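Local coordinates for protein response regulator receiver modulated diguanylate cyclase with PAS/PAC sensor (Desulfovibrio desulfuricans subsp. desulfuricans, PDB 3CG0) that probably acts through its CheY-like receiver domain, the part crystallised, as a phosphorylation-dependent switch controlling cyclic di-GMP synthesis by the full-length diguanylate cyclase, at residues C[30-35]-C[117-122]; C[11-16]-C[56-61]; C[85-90]-C[103-108]; C[69-74]-C[97-102]. All coordinates share one frame; numbering follows the deposited sequence.

How the contacts relate
Contact 2 is the core of this receiver domain, lying about 3 Å from the chain centre (centre to centre): adjacent parallel strands joined by backbone bonds, with apolar side chains on both faces and an acidic cluster at the end. Contact 3 continues the same sheet to its edge strand, strands 57-61 and 85-89 being neighbours; only the start of strand 107-110 takes part, and aromatic and proline packing adds to two backbone bonds. Contacts 1 and 4 join helices on opposite sides of the chain's centre. Contact 1 is mostly apolar and aromatic with one weak side-chain bond, whereas contact 4, only partly buried, depends on a salt bridge. Contacts 1, 3 and 4 also touch the second subunit.

Contact 1 (C[30-35]-C[117-122]); sequences ESLGYD and TLHRSI
Over one face of the Tyr34 ring lies Ile122 CD1, 4.1 Å above the plane and displaced toward the rim, while the ring edge is met in plane by Leu32 CD1 of its own segment. Ile122 reaches Tyr34 with its other branch as well, CG2 standing 3.7 Å from Tyr34 CE1. Tyr34 CE2 in turn lies in the plane of the His119 ring, at its edge; the two rings meet rim to rim with planes at 44° and centroids 5.7 Å apart, so neither stacks on the other. His119 ND1 donates to Tyr34 OH at 2.7 Å, but the N-H...O angle of 121° marks the bond as weak despite its length. In this CheY-like (βα)5 fold the contact ties the C-terminal end of helix 19-32, and the turn after it, to helix 115-132, both covering the same side of the sheet. Gly33 makes that turn with a positive phi. Leu32 adds an apolar edge: its CD2 lies 3.8 Å from His119 CB, and its CD1 lies 4.1 Å from Leu118 CD2. His119 chi1 of 172° sets CG opposite the backbone N, and from there ND1 meets the tyrosine hydroxyl, while Arg120 bridges to Asp116 of the second subunit.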
loop_
_atom_site.group_PDB
_atom_site.type_symbol
_atom_site.label_atom_id
_atom_site.label_comp_id
_atom_site.label_asym_id
_atom_site.label_seq_id
_atom_site.Cartn_x
_atom_site.Cartn_y
_atom_site.Cartn_z
ATOM N N GLU C 30 -31.156 -7.478 -6.171
ATOM C CA GLU C 30 -31.146 -7.693 -7.614
ATOM C C GLU C 30 -31.067 -6.368 -8.385
ATOM O O GLU C 30 -30.397 -6.296 -9.412
ATOM C CB GLU C 30 -32.388 -8.467 -8.033
ATOM C CG GLU C 30 -32.153 -9.463 -9.141
ATOM C CD GLU C 30 -31.905 -10.859 -8.613
ATOM O OE1 GLU C 30 -30.837 -11.096 -8.003
ATOM O OE2 GLU C 30 -32.784 -11.722 -8.817
ATOM N N SER C 31 -31.732 -5.330 -7.867
ATOM C CA SER C 31 -31.715 -3.984 -8.451
ATOM C C SER C 31 -30.349 -3.304 -8.335
ATOM O O SER C 31 -30.019 -2.399 -9.109
ATOM C CB SER C 31 -32.777 -3.108 -7.778
ATOM O OG SER C 31 -34.030 -3.769 -7.734
ATOM N N LEU C 32 -29.568 -3.728 -7.343
ATOM C CA LEU C 32 -28.233 -3.186 -7.128
ATOM C C LEU C 32 -27.212 -3.890 -8.024
ATOM O O LEU C 32 -26.154 -3.332 -8.333
ATOM C CB LEU C 32 -27.840 -3.275 -5.644
ATOM C CG LEU C 32 -28.552 -2.287 -4.700
ATOM C CD1 LEU C 32 -28.397 -2.688 -3.242
ATOM C CD2 LEU C 32 -28.066 -0.845 -4.904
ATOM N N GLY C 33 -27.542 -5.108 -8.443
ATOM C CA GLY C 33 -26.691 -5.870 -9.350
ATOM C C GLY C 33 -26.198 -7.190 -8.780
ATOM O O GLY C 33 -25.752 -8.064 -9.535
ATOM N N TYR C 34 -26.290 -7.334 -7.456
ATOM C CA TYR C 34 -25.800 -8.515 -6.745
ATOM C C TYR C 34 -26.506 -9.790 -7.174
ATOM O O TYR C 34 -27.691 -9.783 -7.486
ATOM C CB TYR C 34 -25.966 -8.351 -5.228
ATOM C CG TYR C 34 -25.225 -7.179 -4.633
ATOM C CD1 TYR C 34 -23.835 -7.193 -4.511
ATOM C CD2 TYR C 34 -25.916 -6.062 -4.169
ATOM C CE1 TYR C 34 -23.151 -6.110 -3.966
ATOM C CE2 TYR C 34 -25.247 -4.984 -3.616
ATOM C CZ TYR C 34 -23.867 -5.016 -3.515
ATOM O OH TYR C 34 -23.209 -3.945 -2.971
ATOM N N ASP C 35 -25.766 -10.886 -7.187
ATOM C CA ASP C 35 -26.356 -12.189 -7.423
ATOM C C ASP C 35 -26.803 -12.748 -6.073
ATOM O O ASP C 35 -25.988 -12.895 -5.167
ATOM C CB ASP C 35 -25.316 -13.107 -8.079
ATOM C CG ASP C 35 -25.909 -14.412 -8.605
ATOM O OD1 ASP C 35 -27.148 -14.595 -8.597
ATOM O OD2 ASP C 35 -25.112 -15.271 -9.034
ATOM N N THR C 117 -27.754 2.153 1.722
ATOM C CA THR C 117 -27.045 1.682 2.909
ATOM C C THR C 117 -26.664 0.215 2.736
ATOM O O THR C 117 -25.554 -0.191 3.067
ATOM C CB THR C 117 -27.898 1.821 4.184
ATOM O OG1 THR C 117 -28.675 3.020 4.113
ATOM C CG2 THR C 117 -27.007 1.864 5.421
ATOM N N LEU C 118 -27.602 -0.563 2.208
ATOM C CA LEU C 118 -27.399 -1.969 1.896
ATOM C C LEU C 118 -26.197 -2.160 0.971
ATOM O O LEU C 118 -25.340 -3.003 1.229
ATOM C CB LEU C 118 -28.670 -2.525 1.244
ATOM C CG LEU C 118 -28.718 -3.977 0.796
ATOM C CD1 LEU C 118 -28.421 -4.852 1.983
ATOM C CD2 LEU C 118 -30.084 -4.287 0.186
ATOM N N HIS C 119 -26.128 -1.351 -0.082
ATOM C CA HIS C 119 -25.057 -1.448 -1.063
ATOM C C HIS C 119 -23.673 -1.124 -0.497
ATOM O O HIS C 119 -22.709 -1.841 -0.767
ATOM C CB HIS C 119 -25.347 -0.546 -2.257
ATOM C CG HIS C 119 -24.208 -0.453 -3.219
ATOM N ND1 HIS C 119 -23.766 -1.534 -3.951
ATOM C CD2 HIS C 119 -23.402 0.583 -3.550
ATOM C CE1 HIS C 119 -22.743 -1.167 -4.702
ATOM N NE2 HIS C 119 -22.501 0.113 -4.477
ATOM N N ARG C 120 -23.584 -0.051 0.284
ATOM C CA ARG C 120 -22.322 0.378 0.890
ATOM C C ARG C 120 -21.839 -0.563 1.998
ATOM O O ARG C 120 -20.636 -0.789 2.134
ATOM C CB ARG C 120 -22.413 1.827 1.413
ATOM C CG ARG C 120 -22.601 2.904 0.330
ATOM C CD ARG C 120 -21.739 2.636 -0.905
ATOM N NE ARG C 120 -21.630 3.785 -1.808
ATOM C CZ ARG C 120 -21.004 3.752 -2.985
ATOM N NH1 ARG C 120 -20.946 4.842 -3.742
ATOM N NH2 ARG C 120 -20.436 2.630 -3.412
ATOM N N SER C 121 -22.775 -1.100 2.782
ATOM C CA SER C 121 -22.459 -2.077 3.826
ATOM C C SER C 121 -21.817 -3.321 3.264
ATOM O O SER C 121 -20.806 -3.778 3.786
ATOM C CB SER C 121 -23.719 -2.471 4.571
ATOM O OG SER C 121 -24.394 -1.314 4.980
ATOM N N ILE C 122 -22.400 -3.845 2.188
ATOM C CA ILE C 122 -21.894 -5.040 1.500
ATOM C C ILE C 122 -20.511 -4.807 0.885
ATOM O O ILE C 122 -19.613 -5.644 1.036
ATOM C CB ILE C 122 -22.914 -5.533 0.432
ATOM C CG1 ILE C 122 -24.185 -6.049 1.120
ATOM C CG2 ILE C 122 -22.324 -6.606 -0.443
ATOM C CD1 ILE C 122 -25.199 -6.681 0.175
#

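Contact 2 (C[11-16]-C[56-61]); sequences GVLIVE and DIALVD
Val12 packs on strand 57-61 with both methyls. Its chi1 of -176° sets CG1 opposite the backbone N and 3.9 Å from Leu59 CG, and leaves CG2 beside that N, 3.8 Å from Ile57 CG2. The two side chains lie alongside each other, but Ile57 holds CG2 between its backbone N and carbonyl carbon, so that CG1 leads away from strand 11-15, on the side where Ile86 packs. On the other face of the sheet Val15 and Val60 share one rotamer and point the same way, CG2 to CG2 at 4.1 Å, while Leu13 CD2 touches Ala58 CB. The backbones run parallel, their axes at 17°, with bonds such as Leu59 N to Leu13 O and Val15 N to Leu59 O, each 2.8 Å. At the N-terminal end Asp56 OD1 accepts from Gly11 N on its anti side. At the other end Glu16, bent at chi2, brings OE1 to 2.9 Å from Asp61 OD2, two acceptors with carboxylate planes 82° apart. Lys111 NZ forms long, weak ion pairs with both residues, and Asp61 OD1 accepts from Met63 N. An acidic residue after the first strand, an aspartate ending the third and a lysine nearby are consistent with the phosphoacceptor pocket of CheY-like receivers, with Asp61 the predicted phosphorylation site, unmodified here.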
loop_
_atom_site.group_PDB
_atom_site.type_symbol
_atom_site.label_atom_id
_atom_site.label_comp_id
_atom_site.label_asym_id
_atom_site.label_seq_id
_atom_site.Cartn_x
_atom_site.Cartn_y
_atom_site.Cartn_z
ATOM N N GLY C 11 -21.814 -12.531 -4.382
ATOM C CA GLY C 11 -22.838 -13.535 -4.119
ATOM C C GLY C 11 -23.411 -13.452 -2.717
ATOM O O GLY C 11 -22.718 -13.705 -1.736
ATOM N N VAL C 12 -24.692 -13.113 -2.634
ATOM C CA VAL C 12 -25.350 -12.836 -1.366
ATOM C C VAL C 12 -26.253 -14.011 -0.944
ATOM O O VAL C 12 -27.012 -14.538 -1.744
ATOM C CB VAL C 12 -26.134 -11.493 -1.441
ATOM C CG1 VAL C 12 -26.743 -11.127 -0.103
ATOM C CG2 VAL C 12 -25.209 -10.341 -1.926
ATOM N N LEU C 13 -26.143 -14.422 0.314
ATOM C CA LEU C 13 -26.991 -15.472 0.872
ATOM C C LEU C 13 -27.892 -14.832 1.934
ATOM O O LEU C 13 -27.400 -14.097 2.783
ATOM C CB LEU C 13 -26.097 -16.573 1.447
ATOM C CG LEU C 13 -26.596 -17.769 2.263
ATOM C CD1 LEU C 13 -25.744 -18.983 1.952
ATOM C CD2 LEU C 13 -26.549 -17.492 3.744
ATOM N N ILE C 14 -29.204 -15.078 1.862
ATOM C CA ILE C 14 -30.168 -14.445 2.772
ATOM C C ILE C 14 -30.759 -15.491 3.722
ATOM O O ILE C 14 -31.165 -16.567 3.296
ATOM C CB ILE C 14 -31.321 -13.756 2.015
ATOM C CG1 ILE C 14 -30.797 -12.685 1.052
ATOM C CG2 ILE C 14 -32.320 -13.124 2.982
ATOM C CD1 ILE C 14 -31.900 -12.043 0.212
ATOM N N VAL C 15 -30.761 -15.180 5.012
ATOM C CA VAL C 15 -31.382 -16.019 6.021
ATOM C C VAL C 15 -32.448 -15.165 6.697
ATOM O O VAL C 15 -32.126 -14.246 7.448
ATOM C CB VAL C 15 -30.372 -16.510 7.070
ATOM C CG1 VAL C 15 -30.959 -17.667 7.870
ATOM C CG2 VAL C 15 -29.093 -16.947 6.422
ATOM N N GLU C 16 -33.715 -15.467 6.420
ATOM C CA GLU C 16 -34.811 -14.583 6.784
ATOM C C GLU C 16 -36.098 -15.383 6.896
ATOM O O GLU C 16 -36.457 -16.107 5.962
ATOM C CB GLU C 16 -34.954 -13.502 5.712
ATOM C CG GLU C 16 -36.198 -12.648 5.814
ATOM C CD GLU C 16 -36.119 -11.643 6.939
ATOM O OE1 GLU C 16 -35.143 -10.857 6.968
ATOM O OE2 GLU C 16 -37.038 -11.635 7.784
ATOM N N ASP C 56 -20.229 -14.626 -0.936
ATOM C CA ASP C 56 -19.269 -13.626 -0.493
ATOM C C ASP C 56 -19.701 -12.999 0.832
ATOM O O ASP C 56 -18.882 -12.438 1.545
ATOM C CB ASP C 56 -19.096 -12.536 -1.560
ATOM C CG ASP C 56 -18.424 -13.057 -2.825
ATOM O OD1 ASP C 56 -19.138 -13.490 -3.753
ATOM O OD2 ASP C 56 -17.178 -13.052 -2.882
ATOM N N ILE C 57 -20.990 -13.092 1.147
ATOM C CA ILE C 57 -21.573 -12.448 2.325
ATOM C C ILE C 57 -22.928 -13.089 2.672
ATOM O O ILE C 57 -23.583 -13.673 1.813
ATOM C CB ILE C 57 -21.722 -10.899 2.120
ATOM C CG1 ILE C 57 -22.054 -10.192 3.437
ATOM C CG2 ILE C 57 -22.731 -10.574 1.008
ATOM C CD1 ILE C 57 -21.781 -8.729 3.450
ATOM N N ALA C 58 -23.325 -12.994 3.937
ATOM C CA ALA C 58 -24.598 -13.532 4.390
ATOM C C ALA C 58 -25.374 -12.450 5.117
ATOM O O ALA C 58 -24.821 -11.774 5.990
ATOM C CB ALA C 58 -24.366 -14.732 5.310
ATOM N N LEU C 59 -26.643 -12.270 4.740
ATOM C CA LEU C 59 -27.541 -11.366 5.455
ATOM C C LEU C 59 -28.431 -12.203 6.342
ATOM O O LEU C 59 -29.152 -13.051 5.847
ATOM C CB LEU C 59 -28.388 -10.537 4.486
ATOM C CG LEU C 59 -27.678 -9.685 3.429
ATOM C CD1 LEU C 59 -28.678 -8.759 2.782
ATOM C CD2 LEU C 59 -26.526 -8.894 4.014
ATOM N N VAL C 60 -28.355 -11.989 7.654
ATOM C CA VAL C 60 -29.034 -12.860 8.626
ATOM C C VAL C 60 -30.041 -12.054 9.434
ATOM O O VAL C 60 -29.724 -10.947 9.908
ATOM C CB VAL C 60 -28.020 -13.578 9.578
ATOM C CG1 VAL C 60 -28.740 -14.512 10.575
ATOM C CG2 VAL C 60 -27.005 -14.400 8.788
ATOM N N ASP C 61 -31.259 -12.580 9.591
ATOM C CA ASP C 61 -32.195 -11.914 10.488
ATOM C C ASP C 61 -31.837 -12.281 11.905
ATOM O O ASP C 61 -31.794 -13.468 12.263
ATOM C CB ASP C 61 -33.660 -12.231 10.201
ATOM C CG ASP C 61 -34.595 -11.133 10.704
ATOM O OD1 ASP C 61 -34.627 -10.862 11.925
ATOM O OD2 ASP C 61 -35.283 -10.509 9.873
#

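Contact 3 (C[85-90]-C[103-108]); sequences IIFITS and VNPFGY
The beta-alpha-beta unit of strand 85-89, helix 94-101 and strand 107-110 closes here, where Phe87 meets Tyr108, Pro105 and Val103. Phe87 and Tyr108 point the same way from neighbouring parallel strands. Their ring planes are only 15° apart but slid, with centroids at 5.8 Å, so the contact is made near the rims, Phe87 CD2 to Tyr108 CE1 at 3.6 Å, with little overlap. Both residues place CG beside the backbone N and opposite the carbonyl carbon (chi1 -80° and -56°), which keeps the rings side by side. The Pro105 and Phe87 side chains cross at a slant, Pro105 CB 3.6 Å from Phe87 CD2, and those of Val103 and Phe87 run toward each other from opposite directions, Val103 CG2 to Phe87 CE2. Ile85 CG2, from the same strand as Phe87, sits over the centre of one face of that ring. Between the two segments two backbone bonds form: Phe106 N donates to Ile85 O at 2.7 Å, and Phe87 N donates to Gly107 O at 3.2 Å. A water accepts from Ile85 N and donates to Asn104 O, extending the join into the turn. Thr89 and Tyr108 probably correspond to the conserved threonine and switch aromatic of CheY-like receivers; here Thr89 CG2 touches Tyr108 CB at 3.8 Å and lies at the ring edge, near its plane. Tyr108 OH is hydrogen-bonded to Glu132 of the second subunit, and Phe106 meets its counterpart there, which places this edge strand at the interface with that subunit.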
loop_
_atom_site.group_PDB
_atom_site.type_symbol
_atom_site.label_atom_id
_atom_site.label_comp_id
_atom_site.label_asym_id
_atom_site.label_seq_id
_atom_site.Cartn_x
_atom_site.Cartn_y
_atom_site.Cartn_z
ATOM N N ILE C 85 -20.770 -11.048 7.950
ATOM C CA ILE C 85 -22.142 -11.066 8.391
ATOM C C ILE C 85 -22.668 -9.660 8.560
ATOM O O ILE C 85 -22.053 -8.844 9.248
ATOM C CB ILE C 85 -22.265 -11.772 9.768
ATOM C CG1 ILE C 85 -21.759 -13.223 9.682
ATOM C CG2 ILE C 85 -23.708 -11.711 10.276
ATOM C CD1 ILE C 85 -22.354 -14.048 8.526
ATOM N N ILE C 86 -23.812 -9.391 7.944
ATOM C CA ILE C 86 -24.603 -8.229 8.311
ATOM C C ILE C 86 -25.894 -8.749 8.902
ATOM O O ILE C 86 -26.543 -9.615 8.308
ATOM C CB ILE C 86 -24.890 -7.324 7.102
ATOM C CG1 ILE C 86 -23.578 -6.989 6.389
ATOM C CG2 ILE C 86 -25.658 -6.052 7.531
ATOM C CD1 ILE C 86 -23.725 -6.027 5.250
ATOM N N PHE C 87 -26.245 -8.271 10.096
ATOM C CA PHE C 87 -27.504 -8.680 10.702
ATOM C C PHE C 87 -28.621 -7.791 10.223
ATOM O O PHE C 87 -28.463 -6.582 10.132
ATOM C CB PHE C 87 -27.461 -8.629 12.223
ATOM C CG PHE C 87 -26.800 -9.811 12.856
ATOM C CD1 PHE C 87 -27.379 -11.081 12.798
ATOM C CD2 PHE C 87 -25.621 -9.643 13.566
ATOM C CE1 PHE C 87 -26.769 -12.146 13.400
ATOM C CE2 PHE C 87 -24.996 -10.716 14.179
ATOM C CZ PHE C 87 -25.560 -11.965 14.094
ATOM N N ILE C 88 -29.751 -8.408 9.919
ATOM C CA ILE C 88 -30.986 -7.693 9.614
ATOM C C ILE C 88 -31.803 -7.620 10.900
ATOM O O ILE C 88 -32.095 -8.649 11.517
ATOM C CB ILE C 88 -31.779 -8.397 8.483
ATOM C CG1 ILE C 88 -30.895 -8.608 7.237
ATOM C CG2 ILE C 88 -33.046 -7.631 8.157
ATOM C CD1 ILE C 88 -30.304 -7.313 6.635
ATOM N N THR C 89 -32.148 -6.409 11.322
ATOM C CA THR C 89 -32.764 -6.221 12.634
ATOM C C THR C 89 -34.172 -5.636 12.569
ATOM O O THR C 89 -34.541 -4.968 11.600
ATOM C CB THR C 89 -31.913 -5.310 13.567
ATOM O OG1 THR C 89 -31.948 -3.961 13.089
ATOM C CG2 THR C 89 -30.477 -5.781 13.657
ATOM N N SER C 90 -34.956 -5.900 13.608
ATOM C CA SER C 90 -36.199 -5.175 13.840
ATOM C C SER C 90 -36.377 -4.849 15.319
ATOM O O SER C 90 -36.595 -3.694 15.687
ATOM C CB SER C 90 -37.394 -5.983 13.332
ATOM O OG SER C 90 -37.393 -7.292 13.876
ATOM N N VAL C 103 -20.261 -12.904 17.533
ATOM C CA VAL C 103 -19.987 -13.424 16.183
ATOM C C VAL C 103 -19.204 -12.371 15.381
ATOM O O VAL C 103 -18.698 -12.649 14.291
ATOM C CB VAL C 103 -21.279 -13.913 15.422
ATOM C CG1 VAL C 103 -22.331 -14.433 16.391
ATOM C CG2 VAL C 103 -21.876 -12.839 14.535
ATOM N N ASN C 104 -19.075 -11.188 15.978
ATOM C CA ASN C 104 -18.520 -9.983 15.350
ATOM C C ASN C 104 -19.021 -9.733 13.929
ATOM O O ASN C 104 -18.291 -9.981 12.961
ATOM C CB ASN C 104 -16.985 -9.953 15.416
ATOM C CG ASN C 104 -16.410 -8.599 14.986
ATOM O OD1 ASN C 104 -16.939 -7.535 15.341
ATOM N ND2 ASN C 104 -15.339 -8.639 14.197
ATOM N N PRO C 105 -20.276 -9.251 13.795
ATOM C CA PRO C 105 -20.770 -8.940 12.466
ATOM C C PRO C 105 -20.182 -7.622 12.007
ATOM O O PRO C 105 -19.594 -6.888 12.795
ATOM C CB PRO C 105 -22.263 -8.758 12.691
ATOM C CG PRO C 105 -22.336 -8.199 14.067
ATOM C CD PRO C 105 -21.283 -8.943 14.828
ATOM N N PHE C 106 -20.367 -7.321 10.736
ATOM C CA PHE C 106 -19.902 -6.083 10.190
ATOM C C PHE C 106 -20.743 -4.899 10.675
ATOM O O PHE C 106 -20.220 -3.833 11.004
ATOM C CB PHE C 106 -19.952 -6.162 8.677
ATOM C CG PHE C 106 -19.657 -4.868 8.024
ATOM C CD1 PHE C 106 -18.345 -4.423 7.928
ATOM C CD2 PHE C 106 -20.689 -4.077 7.534
ATOM C CE1 PHE C 106 -18.064 -3.216 7.328
ATOM C CE2 PHE C 106 -20.420 -2.877 6.932
ATOM C CZ PHE C 106 -19.107 -2.449 6.840
ATOM N N GLY C 107 -22.056 -5.093 10.698
ATOM C CA GLY C 107 -22.985 -4.067 11.143
ATOM C C GLY C 107 -24.371 -4.656 11.312
ATOM O O GLY C 107 -24.532 -5.881 11.305
ATOM N N TYR C 108 -25.354 -3.765 11.465
ATOM C CA TYR C 108 -26.753 -4.114 11.655
ATOM C C TYR C 108 -27.598 -3.227 10.754
ATOM O O TYR C 108 -27.423 -2.009 10.719
ATOM C CB TYR C 108 -27.170 -3.915 13.122
ATOM C CG TYR C 108 -26.329 -4.687 14.122
ATOM C CD1 TYR C 108 -26.732 -5.936 14.580
ATOM C CD2 TYR C 108 -25.133 -4.161 14.612
ATOM C CE1 TYR C 108 -25.963 -6.642 15.482
ATOM C CE2 TYR C 108 -24.357 -4.863 15.504
ATOM C CZ TYR C 108 -24.779 -6.101 15.941
ATOM O OH TYR C 108 -24.016 -6.796 16.841
HETATM O O HOH W 1 -18.578 -10.667 10.009
#

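Contact 4 (C[69-74]-C[97-102]); sequences DGVETA and FQRAKR
Arg99 reaches across to Asp69 along the flank of Val71. Its CB begins the contact, 3.8 Å from Val71 CG1, and the same methyl lies 3.4 Å from Arg99 O. From CB the chain goes out through CG and CD and bends at a nearly eclipsed chi3 of -27°, which turns the guanidinium back toward helix 70-80. Val71 CB lies over one face of that group, whereas Glu72 CG and Asp69 OD1 stand at its edge, OD1 tilted a little from the plane. CZ and NH1 only come near OD1, without a bond. At the tip NH2 makes the salt bridge, bonding to Asp69 OD1 at 2.9 Å on its syn side and more weakly to OD2 at 3.1 Å. NH2 alone serves both oxygens, and with the planes 78° apart the pair is not a flat bidentate one. Asp69 is also the N-cap of helix 70-80 and forms a capping box with Glu72: Glu72 N donates to Asp69 OD2 at 2.9 Å, and Asp69 N returns a weak bond to Glu72 OE2. The salt bridge thus joins the start of one helix to helix 94-101, its neighbour on the same side of the receiver sheet. Those helix segments are almost parallel, 4° apart, and Val71 CG2 packs on Ala100 CB at 4.0 Å.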
loop_
_atom_site.group_PDB
_atom_site.type_symbol
_atom_site.label_atom_id
_atom_site.label_comp_id
_atom_site.label_asym_id
_atom_site.label_seq_id
_atom_site.Cartn_x
_atom_site.Cartn_y
_atom_site.Cartn_z
ATOM N N ASP C 69 -31.064 -20.166 16.029
ATOM C CA ASP C 69 -31.490 -18.770 15.976
ATOM C C ASP C 69 -30.593 -17.974 15.021
ATOM O O ASP C 69 -29.676 -18.539 14.419
ATOM C CB ASP C 69 -31.610 -18.131 17.374
ATOM C CG ASP C 69 -30.314 -18.176 18.175
ATOM O OD1 ASP C 69 -30.336 -18.752 19.284
ATOM O OD2 ASP C 69 -29.284 -17.625 17.722
ATOM N N GLY C 70 -30.863 -16.678 14.882
ATOM C CA GLY C 70 -30.121 -15.819 13.960
ATOM C C GLY C 70 -28.662 -15.705 14.337
ATOM O O GLY C 70 -27.782 -15.721 13.481
ATOM N N VAL C 71 -28.416 -15.634 15.638
ATOM C CA VAL C 71 -27.070 -15.453 16.156
ATOM C C VAL C 71 -26.209 -16.700 15.933
ATOM O O VAL C 71 -25.064 -16.589 15.487
ATOM C CB VAL C 71 -27.103 -14.949 17.626
ATOM C CG1 VAL C 71 -25.724 -14.894 18.217
ATOM C CG2 VAL C 71 -27.714 -13.554 17.673
ATOM N N GLU C 72 -26.783 -17.872 16.197
ATOM C CA GLU C 72 -26.098 -19.149 16.019
ATOM C C GLU C 72 -25.894 -19.506 14.558
ATOM O O GLU C 72 -24.914 -20.152 14.204
ATOM C CB GLU C 72 -26.901 -20.280 16.655
ATOM C CG GLU C 72 -27.009 -20.238 18.167
ATOM C CD GLU C 72 -27.838 -21.393 18.698
ATOM O OE1 GLU C 72 -27.280 -22.221 19.449
ATOM O OE2 GLU C 72 -29.040 -21.486 18.345
ATOM N N THR C 73 -26.858 -19.134 13.722
ATOM C CA THR C 73 -26.734 -19.299 12.282
ATOM C C THR C 73 -25.578 -18.423 11.785
ATOM O O THR C 73 -24.693 -18.909 11.106
ATOM C CB THR C 73 -28.055 -18.946 11.569
ATOM O OG1 THR C 73 -29.107 -19.770 12.094
ATOM C CG2 THR C 73 -27.938 -19.173 10.094
ATOM N N ALA C 74 -25.569 -17.153 12.172
ATOM C CA ALA C 74 -24.456 -16.258 11.807
ATOM C C ALA C 74 -23.101 -16.702 12.386
ATOM O O ALA C 74 -22.108 -16.708 11.674
ATOM C CB ALA C 74 -24.769 -14.867 12.229
ATOM N N PHE C 97 -28.475 -8.714 21.115
ATOM C CA PHE C 97 -27.356 -7.894 20.639
ATOM C C PHE C 97 -26.055 -8.138 21.405
ATOM O O PHE C 97 -24.977 -7.825 20.899
ATOM C CB PHE C 97 -27.705 -6.406 20.683
ATOM C CG PHE C 97 -28.699 -5.984 19.639
ATOM C CD1 PHE C 97 -28.379 -6.049 18.282
ATOM C CD2 PHE C 97 -29.950 -5.508 20.007
ATOM C CE1 PHE C 97 -29.297 -5.660 17.313
ATOM C CE2 PHE C 97 -30.877 -5.113 19.041
ATOM C CZ PHE C 97 -30.550 -5.193 17.693
ATOM N N GLN C 98 -26.162 -8.682 22.620
ATOM C CA GLN C 98 -24.991 -9.106 23.393
ATOM C C GLN C 98 -24.387 -10.352 22.764
ATOM O O GLN C 98 -23.169 -10.432 22.604
ATOM C CB GLN C 98 -25.342 -9.411 24.858
ATOM C CG GLN C 98 -26.074 -8.318 25.613
ATOM C CD GLN C 98 -25.166 -7.466 26.458
ATOM O OE1 GLN C 98 -24.326 -6.721 25.946
ATOM N NE2 GLN C 98 -25.342 -7.555 27.769
ATOM N N ARG C 99 -25.237 -11.321 22.415
ATOM C CA ARG C 99 -24.766 -12.563 21.795
ATOM C C ARG C 99 -24.337 -12.333 20.353
ATOM O O ARG C 99 -23.457 -13.026 19.847
ATOM C CB ARG C 99 -25.820 -13.674 21.824
ATOM C CG ARG C 99 -26.808 -13.628 22.961
ATOM C CD ARG C 99 -27.304 -15.013 23.370
ATOM N NE ARG C 99 -27.272 -16.018 22.304
ATOM C CZ ARG C 99 -28.295 -16.319 21.507
ATOM N NH1 ARG C 99 -29.454 -15.679 21.611
ATOM N NH2 ARG C 99 -28.151 -17.262 20.585
ATOM N N ALA C 100 -24.964 -11.359 19.698
ATOM C CA ALA C 100 -24.625 -11.009 18.320
ATOM C C ALA C 100 -23.246 -10.359 18.241
ATOM O O ALA C 100 -22.523 -10.572 17.280
ATOM C CB ALA C 100 -25.674 -10.105 17.732
ATOM N N LYS C 101 -22.887 -9.589 19.270
ATOM C CA LYS C 101 -21.541 -9.021 19.407
ATOM C C LYS C 101 -20.438 -10.078 19.230
ATOM O O LYS C 101 -19.454 -9.836 18.537
ATOM C CB LYS C 101 -21.393 -8.327 20.766
ATOM C CG LYS C 101 -20.160 -7.429 20.886
ATOM C CD LYS C 101 -19.656 -7.297 22.327
ATOM C CE LYS C 101 -20.311 -6.145 23.092
ATOM N NZ LYS C 101 -21.607 -6.536 23.723
ATOM N N ARG C 102 -20.636 -11.251 19.831
ATOM C CA ARG C 102 -19.635 -12.328 19.838
ATOM C C ARG C 102 -19.343 -13.000 18.497
ATOM O O ARG C 102 -18.281 -13.611 18.338
ATOM C CB ARG C 102 -19.992 -13.403 20.873
ATOM C CG ARG C 102 -19.621 -13.040 22.301
ATOM C CD ARG C 102 -20.834 -12.717 23.156
ATOM N NE ARG C 102 -21.555 -13.923 23.565
ATOM C CZ ARG C 102 -22.479 -13.967 24.525
ATOM N NH1 ARG C 102 -22.812 -12.869 25.199
ATOM N NH2 ARG C 102 -23.075 -15.117 24.817
#